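Local coordinates for protein 2-nitropropane dioxygenase (Streptomyces ansochromogenes, PDB 3BW2) that probably uses FMN and molecular oxygen to catalyse the oxidative denitrification of alkyl nitronates such as propionate 3-nitronate, at residues A[147-152]-A[166-171]; A[160-165]-A[206-211]; A[65-70]-A[121-126]. All coordinates share one frame; numbering follows the deposited sequence.

Contact 1: residues A[147-152]-A[166-171]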
loop_
_atom_site.group_PDB
_atom_site.type_symbol
_atom_site.label_atom_id
_atom_site.label_comp_id
_atom_site.label_asym_id
_atom_site.label_seq_id
_atom_site.Cartn_x
_atom_site.Cartn_y
_atom_site.Cartn_z
ATOM N N LEU A 147 -0.558 14.197 25.846
ATOM C CA LEU A 147 -0.479 12.854 25.272
ATOM C C LEU A 147 0.508 12.938 24.112
ATOM O O LEU A 147 0.536 13.932 23.382
ATOM C CB LEU A 147 -1.853 12.391 24.775
ATOM C CG LEU A 147 -2.894 12.191 25.883
ATOM C CD1 LEU A 147 -4.221 11.756 25.273
ATOM C CD2 LEU A 147 -2.395 11.148 26.876
ATOM N N THR A 148 1.320 11.901 23.943
ATOM C CA THR A 148 2.327 11.907 22.895
ATOM C C THR A 148 2.121 10.855 21.813
ATOM O O THR A 148 1.837 9.691 22.102
ATOM C CB THR A 148 3.734 11.724 23.498
ATOM O OG1 THR A 148 3.777 10.509 24.255
ATOM C CG2 THR A 148 4.078 12.892 24.411
ATOM N N LEU A 149 2.269 11.289 20.565
ATOM C CA LEU A 149 2.131 10.416 19.403
ATOM C C LEU A 149 3.393 10.511 18.557
ATOM O O LEU A 149 4.028 11.562 18.499
ATOM C CB LEU A 149 0.932 10.835 18.552
ATOM C CG LEU A 149 -0.480 10.446 18.992
ATOM C CD1 LEU A 149 -0.768 10.924 20.396
ATOM C CD2 LEU A 149 -1.466 11.049 18.011
ATOM N N VAL A 150 3.753 9.405 17.907
ATOM C CA VAL A 150 4.928 9.357 17.046
ATOM C C VAL A 150 4.644 8.481 15.829
ATOM O O VAL A 150 4.059 7.404 15.951
ATOM C CB VAL A 150 6.156 8.768 17.778
ATOM C CG1 VAL A 150 7.360 8.767 16.845
ATOM C CG2 VAL A 150 6.462 9.573 19.040
ATOM N N THR A 151 5.059 8.936 14.652
ATOM C CA THR A 151 4.846 8.155 13.436
ATOM C C THR A 151 5.882 7.040 13.271
ATOM O O THR A 151 7.055 7.204 13.619
ATOM C CB THR A 151 4.902 9.052 12.172
ATOM O OG1 THR A 151 3.738 9.884 12.124
ATOM C CG2 THR A 151 4.970 8.196 10.898
ATOM N N ALA A 152 5.429 5.910 12.736
ATOM C CA ALA A 152 6.281 4.759 12.462
ATOM C C ALA A 152 5.814 4.216 11.115
ATOM O O ALA A 152 4.621 4.254 10.819
ATOM C CB ALA A 152 6.114 3.695 13.543
ATOM N N ALA A 166 5.982 6.551 24.430
ATOM C CA ALA A 166 4.914 7.328 23.794
ATOM C C ALA A 166 3.539 6.720 24.075
ATOM O O ALA A 166 3.427 5.514 24.273
ATOM C CB ALA A 166 5.152 7.401 22.291
ATOM N N ASP A 167 2.498 7.552 24.078
ATOM C CA ASP A 167 1.137 7.081 24.347
ATOM C C ASP A 167 0.502 6.320 23.184
ATOM O O ASP A 167 -0.333 5.445 23.389
ATOM C CB ASP A 167 0.233 8.258 24.718
ATOM C CG ASP A 167 0.639 8.913 26.022
ATOM O OD1 ASP A 167 0.446 8.286 27.082
ATOM O OD2 ASP A 167 1.160 10.046 25.987
ATOM N N ALA A 168 0.888 6.658 21.961
ATOM C CA ALA A 168 0.321 5.995 20.796
ATOM C C ALA A 168 1.245 6.160 19.611
ATOM O O ALA A 168 2.049 7.089 19.560
ATOM C CB ALA A 168 -1.043 6.582 20.467
ATOM N N VAL A 169 1.130 5.242 18.660
ATOM C CA VAL A 169 1.955 5.293 17.470
ATOM C C VAL A 169 1.062 5.536 16.264
ATOM O O VAL A 169 -0.052 5.010 16.186
ATOM C CB VAL A 169 2.732 3.965 17.272
ATOM C CG1 VAL A 169 1.763 2.788 17.235
ATOM C CG2 VAL A 169 3.553 4.024 15.980
ATOM N N ILE A 170 1.540 6.358 15.340
ATOM C CA ILE A 170 0.796 6.632 14.119
ATOM C C ILE A 170 1.385 5.726 13.043
ATOM O O ILE A 170 2.516 5.926 12.615
ATOM C CB ILE A 170 0.965 8.089 13.663
ATOM C CG1 ILE A 170 0.461 9.044 14.754
ATOM C CG2 ILE A 170 0.207 8.309 12.358
ATOM C CD1 ILE A 170 0.851 10.498 14.525
ATOM N N ALA A 171 0.626 4.721 12.621
ATOM C CA ALA A 171 1.095 3.808 11.583
ATOM C C ALA A 171 0.772 4.452 10.243
ATOM O O ALA A 171 -0.371 4.425 9.787
ATOM C CB ALA A 171 0.398 2.447 11.711
#

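Contact 2: residues A[160-165]-A[206-211]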
loop_
_atom_site.group_PDB
_atom_site.type_symbol
_atom_site.label_atom_id
_atom_site.label_comp_id
_atom_site.label_asym_id
_atom_site.label_seq_id
_atom_site.Cartn_x
_atom_site.Cartn_y
_atom_site.Cartn_z
ATOM N N ALA A 160 10.024 0.971 18.522
ATOM C CA ALA A 160 10.886 2.040 19.020
ATOM C C ALA A 160 10.030 3.140 19.641
ATOM O O ALA A 160 10.397 3.729 20.657
ATOM C CB ALA A 160 11.722 2.614 17.880
ATOM N N VAL A 161 8.888 3.420 19.022
ATOM C CA VAL A 161 7.982 4.439 19.536
ATOM C C VAL A 161 7.470 4.012 20.915
ATOM O O VAL A 161 7.464 4.802 21.861
ATOM C CB VAL A 161 6.781 4.657 18.573
ATOM C CG1 VAL A 161 5.708 5.505 19.246
ATOM C CG2 VAL A 161 7.264 5.346 17.302
ATOM N N GLU A 162 7.053 2.756 21.021
ATOM C CA GLU A 162 6.551 2.214 22.276
ATOM C C GLU A 162 7.645 2.207 23.340
ATOM O O GLU A 162 7.411 2.609 24.478
ATOM C CB GLU A 162 6.029 0.788 22.063
ATOM C CG GLU A 162 5.548 0.104 23.338
ATOM C CD GLU A 162 4.944 -1.263 23.072
ATOM O OE1 GLU A 162 5.621 -2.114 22.455
ATOM O OE2 GLU A 162 3.789 -1.485 23.485
ATOM N N ALA A 163 8.839 1.757 22.969
ATOM C CA ALA A 163 9.954 1.707 23.913
ATOM C C ALA A 163 10.294 3.085 24.483
ATOM O O ALA A 163 10.812 3.195 25.597
ATOM C CB ALA A 163 11.182 1.111 23.237
ATOM N N ALA A 164 10.005 4.136 23.717
ATOM C CA ALA A 164 10.286 5.498 24.156
ATOM C C ALA A 164 9.257 5.971 25.173
ATOM O O ALA A 164 9.413 7.035 25.773
ATOM C CB ALA A 164 10.305 6.442 22.957
ATOM N N GLY A 165 8.202 5.181 25.357
ATOM C CA GLY A 165 7.164 5.539 26.309
ATOM C C GLY A 165 6.016 6.361 25.748
ATOM O O GLY A 165 5.162 6.821 26.504
ATOM N N ALA A 206 2.884 -5.913 17.048
ATOM C CA ALA A 206 4.228 -5.583 17.513
ATOM C C ALA A 206 4.247 -4.742 18.787
ATOM O O ALA A 206 5.208 -4.796 19.553
ATOM C CB ALA A 206 4.990 -4.862 16.413
ATOM N N VAL A 207 3.201 -3.952 19.009
ATOM C CA VAL A 207 3.138 -3.108 20.200
ATOM C C VAL A 207 1.788 -3.248 20.892
ATOM O O VAL A 207 0.844 -3.795 20.318
ATOM C CB VAL A 207 3.361 -1.613 19.852
ATOM C CG1 VAL A 207 4.680 -1.443 19.105
ATOM C CG2 VAL A 207 2.194 -1.085 19.030
ATOM N N ASP A 208 1.697 -2.747 22.121
ATOM C CA ASP A 208 0.454 -2.827 22.877
ATOM C C ASP A 208 -0.228 -1.474 23.048
ATOM O O ASP A 208 -1.331 -1.402 23.583
ATOM C CB ASP A 208 0.698 -3.444 24.260
ATOM C CG ASP A 208 1.244 -4.853 24.178
ATOM O OD1 ASP A 208 0.735 -5.642 23.351
ATOM O OD2 ASP A 208 2.175 -5.174 24.946
ATOM N N ILE A 209 0.426 -0.407 22.601
ATOM C CA ILE A 209 -0.153 0.924 22.715
ATOM C C ILE A 209 -1.119 1.178 21.557
ATOM O O ILE A 209 -1.055 0.498 20.532
ATOM C CB ILE A 209 0.941 2.004 22.720
ATOM C CG1 ILE A 209 1.835 1.855 21.491
ATOM C CG2 ILE A 209 1.772 1.893 23.994
ATOM C CD1 ILE A 209 2.787 3.025 21.295
ATOM N N PRO A 210 -2.040 2.149 21.716
ATOM C CA PRO A 210 -3.032 2.503 20.692
ATOM C C PRO A 210 -2.378 2.878 19.369
ATOM O O PRO A 210 -1.292 3.461 19.349
ATOM C CB PRO A 210 -3.765 3.686 21.315
ATOM C CG PRO A 210 -3.670 3.407 22.780
ATOM C CD PRO A 210 -2.237 2.966 22.928
ATOM N N VAL A 211 -3.048 2.553 18.267
ATOM C CA VAL A 211 -2.523 2.849 16.941
ATOM C C VAL A 211 -3.442 3.768 16.149
ATOM O O VAL A 211 -4.654 3.549 16.086
ATOM C CB VAL A 211 -2.326 1.556 16.114
ATOM C CG1 VAL A 211 -1.828 1.900 14.708
ATOM C CG2 VAL A 211 -1.352 0.623 16.826
#

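Contact 3: residues A[65-70]-A[121-126]. With FMN (flavin mononucleotide), chain B.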
loop_
_atom_site.group_PDB
_atom_site.type_symbol
_atom_site.label_atom_id
_atom_site.label_comp_id
_atom_site.label_asym_id
_atom_site.label_seq_id
_atom_site.Cartn_x
_atom_site.Cartn_y
_atom_site.Cartn_z
ATOM N N PHE A 65 -6.758 19.536 20.960
ATOM C CA PHE A 65 -6.114 19.652 19.657
ATOM C C PHE A 65 -4.663 19.211 19.797
ATOM O O PHE A 65 -4.159 19.037 20.912
ATOM C CB PHE A 65 -6.175 21.098 19.163
ATOM C CG PHE A 65 -5.415 22.071 20.027
ATOM C CD1 PHE A 65 -4.034 22.213 19.899
ATOM C CD2 PHE A 65 -6.078 22.834 20.984
ATOM C CE1 PHE A 65 -3.324 23.099 20.709
ATOM C CE2 PHE A 65 -5.379 23.723 21.799
ATOM C CZ PHE A 65 -3.998 23.855 21.662
ATOM N N GLY A 66 -3.990 19.032 18.666
ATOM C CA GLY A 66 -2.606 18.614 18.709
ATOM C C GLY A 66 -1.670 19.568 17.999
ATOM O O GLY A 66 -2.095 20.424 17.215
ATOM N N VAL A 67 -0.386 19.428 18.304
ATOM C CA VAL A 67 0.665 20.230 17.695
ATOM C C VAL A 67 1.739 19.220 17.285
ATOM O O VAL A 67 2.148 18.381 18.084
ATOM C CB VAL A 67 1.267 21.260 18.696
ATOM C CG1 VAL A 67 2.402 22.032 18.029
ATOM C CG2 VAL A 67 0.186 22.226 19.168
ATOM N N ASN A 68 2.184 19.298 16.037
ATOM C CA ASN A 68 3.187 18.369 15.531
ATOM C C ASN A 68 4.539 19.049 15.371
ATOM O O ASN A 68 4.618 20.184 14.909
ATOM C CB ASN A 68 2.695 17.790 14.192
ATOM C CG ASN A 68 3.754 16.976 13.469
ATOM O OD1 ASN A 68 4.506 17.507 12.651
ATOM N ND2 ASN A 68 3.815 15.683 13.766
ATOM N N VAL A 69 5.605 18.365 15.774
ATOM C CA VAL A 69 6.942 18.937 15.647
ATOM C C VAL A 69 7.894 17.974 14.932
ATOM O O VAL A 69 7.745 16.753 15.025
ATOM C CB VAL A 69 7.540 19.315 17.028
ATOM C CG1 VAL A 69 6.574 20.211 17.789
ATOM C CG2 VAL A 69 7.850 18.079 17.817
ATOM N N PHE A 70 8.855 18.534 14.201
ATOM C CA PHE A 70 9.828 17.724 13.475
ATOM C C PHE A 70 11.049 17.453 14.342
ATOM O O PHE A 70 11.516 18.338 15.067
ATOM C CB PHE A 70 10.294 18.432 12.200
ATOM C CG PHE A 70 9.209 18.666 11.187
ATOM C CD1 PHE A 70 8.012 17.957 11.238
ATOM C CD2 PHE A 70 9.413 19.559 10.136
ATOM C CE1 PHE A 70 7.036 18.131 10.255
ATOM C CE2 PHE A 70 8.444 19.740 9.148
ATOM C CZ PHE A 70 7.254 19.023 9.209
ATOM N N ASP A 121 3.537 25.796 28.539
ATOM C CA ASP A 121 2.106 26.028 28.360
ATOM C C ASP A 121 1.540 24.815 27.609
ATOM O O ASP A 121 1.117 24.924 26.459
ATOM C CB ASP A 121 1.902 27.303 27.540
ATOM C CG ASP A 121 0.495 27.850 27.648
ATOM O OD1 ASP A 121 -0.378 27.151 28.201
ATOM O OD2 ASP A 121 0.265 28.981 27.170
ATOM N N PRO A 122 1.502 23.647 28.272
ATOM C CA PRO A 122 1.019 22.372 27.731
ATOM C C PRO A 122 -0.223 22.382 26.840
ATOM O O PRO A 122 -1.197 23.090 27.104
ATOM C CB PRO A 122 0.800 21.526 28.981
ATOM C CG PRO A 122 1.823 22.052 29.929
ATOM C CD PRO A 122 1.695 23.543 29.729
ATOM N N VAL A 123 -0.166 21.587 25.775
ATOM C CA VAL A 123 -1.292 21.439 24.863
ATOM C C VAL A 123 -1.777 20.005 25.070
ATOM O O VAL A 123 -1.052 19.170 25.615
ATOM C CB VAL A 123 -0.879 21.664 23.391
ATOM C CG1 VAL A 123 -0.321 23.077 23.227
ATOM C CG2 VAL A 123 0.135 20.618 22.957
ATOM N N PRO A 124 -3.007 19.696 24.643
ATOM C CA PRO A 124 -3.544 18.344 24.820
ATOM C C PRO A 124 -2.761 17.199 24.177
ATOM O O PRO A 124 -2.552 16.156 24.799
ATOM C CB PRO A 124 -4.957 18.461 24.251
ATOM C CG PRO A 124 -5.303 19.894 24.505
ATOM C CD PRO A 124 -4.033 20.595 24.089
ATOM N N VAL A 125 -2.335 17.392 22.933
ATOM C CA VAL A 125 -1.618 16.353 22.203
ATOM C C VAL A 125 -0.442 16.907 21.409
ATOM O O VAL A 125 -0.533 17.984 20.818
ATOM C CB VAL A 125 -2.563 15.639 21.199
ATOM C CG1 VAL A 125 -1.820 14.514 20.475
ATOM C CG2 VAL A 125 -3.795 15.102 21.926
ATOM N N VAL A 126 0.665 16.170 21.407
ATOM C CA VAL A 126 1.850 16.556 20.646
ATOM C C VAL A 126 2.313 15.324 19.881
ATOM O O VAL A 126 2.399 14.234 20.448
ATOM C CB VAL A 126 3.005 17.033 21.561
ATOM C CG1 VAL A 126 4.282 17.217 20.738
ATOM C CG2 VAL A 126 2.636 18.353 22.218
HETATM N N1 FMN B . 2.822 14.870 8.891
HETATM C C2 FMN B . 3.499 15.438 9.984
HETATM O O2 FMN B . 3.737 14.759 10.979
HETATM N N3 FMN B . 3.896 16.765 9.957
HETATM C C4 FMN B . 3.650 17.598 8.878
HETATM O O4 FMN B . 4.021 18.786 8.905
HETATM C C4A FMN B . 2.953 17.049 7.767
HETATM N N5 FMN B . 2.647 17.836 6.659
HETATM C C5A FMN B . 1.937 17.327 5.569
HETATM C C6 FMN B . 1.630 18.175 4.474
HETATM C C7 FMN B . 0.895 17.714 3.327
HETATM C C7M FMN B . -0.007 18.801 2.696
HETATM C C8 FMN B . 0.459 16.339 3.391
HETATM C C8M FMN B . -0.826 15.842 2.728
HETATM C C9 FMN B . 0.783 15.463 4.475
HETATM C C9A FMN B . 1.522 15.957 5.576
HETATM N N10 FMN B . 1.848 15.136 6.689
HETATM C C10 FMN B . 2.548 15.672 7.791
HETATM C "C1'" FMN B . 1.587 13.629 6.650
HETATM C "C2'" FMN B . 0.282 13.361 7.442
HETATM O "O2'" FMN B . 0.595 13.296 8.825
HETATM C "C3'" FMN B . -0.383 11.992 7.067
HETATM O "O3'" FMN B . 0.601 10.987 7.314
HETATM C "C4'" FMN B . -0.834 11.882 5.602
HETATM O "O4'" FMN B . -1.539 13.079 5.272
HETATM C "C5'" FMN B . -1.763 10.648 5.401
HETATM O "O5'" FMN B . -2.211 10.519 4.022
HETATM P P FMN B . -3.525 11.211 3.336
HETATM O O1P FMN B . -4.202 11.068 4.657
HETATM O O2P FMN B . -3.330 10.057 2.370
HETATM O O3P FMN B . -2.626 12.422 3.166
#

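Contact 1: residues A[147-152]-A[166-171]
The side chains of Asp167 and Thr148 cross at about a right angle, and OD2 of the aspartate accepts two bonds from the threonine. The Thr148 N-H reaches Asp167 OD2 at 2.8 Å on the anti lone pair, away from the other oxygen, in a nearly straight bond (163°). Thr148 OG1 donates to the same Asp167 OD2 at 3.2 Å from above the carboxylate plane. The threonine hydroxyl can do this because it sits between its own backbone N and carbonyl carbon (chi1 57°), beside the N-H it accompanies. Asp167 OD1 forms a salt bridge with Arg142, and CD2 of Leu147 lies 3.8 Å from Asp167 OD2.

Beyond this end the two chains pair as parallel strands. Ala168 N bonds to Thr148 O, Ile170 N to Val150 O at 2.8 Å, and Ala152 N to Ile170 O at 2.9 Å. On the face of Leu149 and Thr151, Ile170 is the main apolar group: its CD1 touches Leu149 CB at 4.0 Å, while its CB lies 3.6 Å from Thr151 OG1. On the face of Val150 and Ala152, toward helix 155-163, Ala152 CB packs against Val169 CG2 at 3.6 Å.

These strands and that helix form a beta-alpha-beta unit of the barrel. With the N-H and the hydroxyl of Thr148 on OD2 and the guanidinium of Arg142 on OD1, the Asp167 carboxylate is held at both oxygens, which would favour its ionised form and restrict its rotation just before the second strand begins.

Contact 2: residues A[160-165]-A[206-211]
The contact joins the C-terminal end of helix 155-163, one of the outer helices of the TIM barrel, to the loop that leads from helix 196-206 into strand 211-214. Nearly all of it is made by Glu162, whose side chain leaves the helix with CG opposite the backbone N (chi1 177°) and stays extended past CG. That straight reach carries the carboxylate across to the loop backbone, where Glu162 OE2 accepts from Asp208 N at 2.8 Å. The bond is almost linear at 172°, and the donor approaches from the syn side, 34° out of the carboxylate plane.

On the other branch, Glu162 OE1 lies 3.5 Å from Val207 CB. Here the two side chains run past each other in opposite directions, with Val207 CG1 3.9 Å from Glu162 CB. Ile209 packs nearer the helix: its CD1 lies 4.0 Å from Glu162 CB and 4.3 Å from Val161 CG1, and both Ile209 and Val161 also touch Val169 of the neighbouring strand. The Asp208 carboxylate is solvent-exposed, its OD2 4.3 Å from Glu162 OE2; the Asp208 N-H on OE2 would probably offset part of the repulsion.

Gly165, with positive phi, closes the helix in a Schellman motif, and its carbonyl accepts a bond from Arg142. The last turn of the helix thus packs on the loop that enters barrel strand 211-214, next to strand 168-172 in the sheet; such helix-to-loop packing, on the side where the strands begin, is typical of a beta/alpha barrel.

Contact 3: residues A[65-70]-A[121-126]
The Phe65 ring carries Pro124 over one face, the proline CD standing 4.1 Å from the Phe65 ring centroid and only 11° off the normal, a CH-pi contact. Val67 CG2 lies at the ring edge, in plane, while Val123 approaches obliquely, its CB 3.9 Å from Phe65 CE1. The ring reaches these partners because CG lies between the backbone N and the carbonyl carbon (chi1 64°), which brings its end back toward the loop although the side chain sets out away from it; Leu57 and Arg58 of helix 47-60 also touch it. Val67 CG2 in turn meets Val123 CG2 at 4.1 Å.

Beside these side chains, Gly66 and Val67 pair in parallel with Val125 and Val126. Val67 N bonds to Val125 O at 2.9 Å, and a weak bond runs from Val125 N to Phe65 O. Gly66 CA comes within 3.0 Å of Val125 O as a CA-H...O contact.

Farther along, strand 65-70 meets the flavin of FMN. FMN N3 donates to Asn68 OD1 at 2.9 Å, and FMN O4 lies at the edge of the Phe70 ring, 3.3 Å from Phe70 CZ. Ser127 OG is hydrogen-bonded to Asn68 ND2, consistent with holding the amide so that OD1 is turned to the flavin. Asn68 thus offers its carbonyl oxygen to the flavin N3-H and, with partners such as Gln172 and Gly177, probably contributes to holding the cofactor.

How the contacts relate
Contacts 1 and 3 lie in the parallel sheet of the barrel, and contact 2 in the layer around it. Contact 3 comes first along the chain and closes before contact 1 opens, whereas the segments of contacts 1 and 2 alternate. Contacts 1 and 3, with centres about 12 Å apart, share the sheet directly: strand 125-129 lies beside strand 147-152, and Leu149 N probably bonds to Val126 O. Contacts 1 and 2 are nearer, about 7 Å between centres, with helix 155-163 linking the two strands of contact 1 and Pro210 O probably accepting from Val169 N. Contacts 2 and 3 do not touch: their centres are about 19 Å apart, their nearest atoms about 9 Å. Contact 3 alone includes a residue bonded to the flavin.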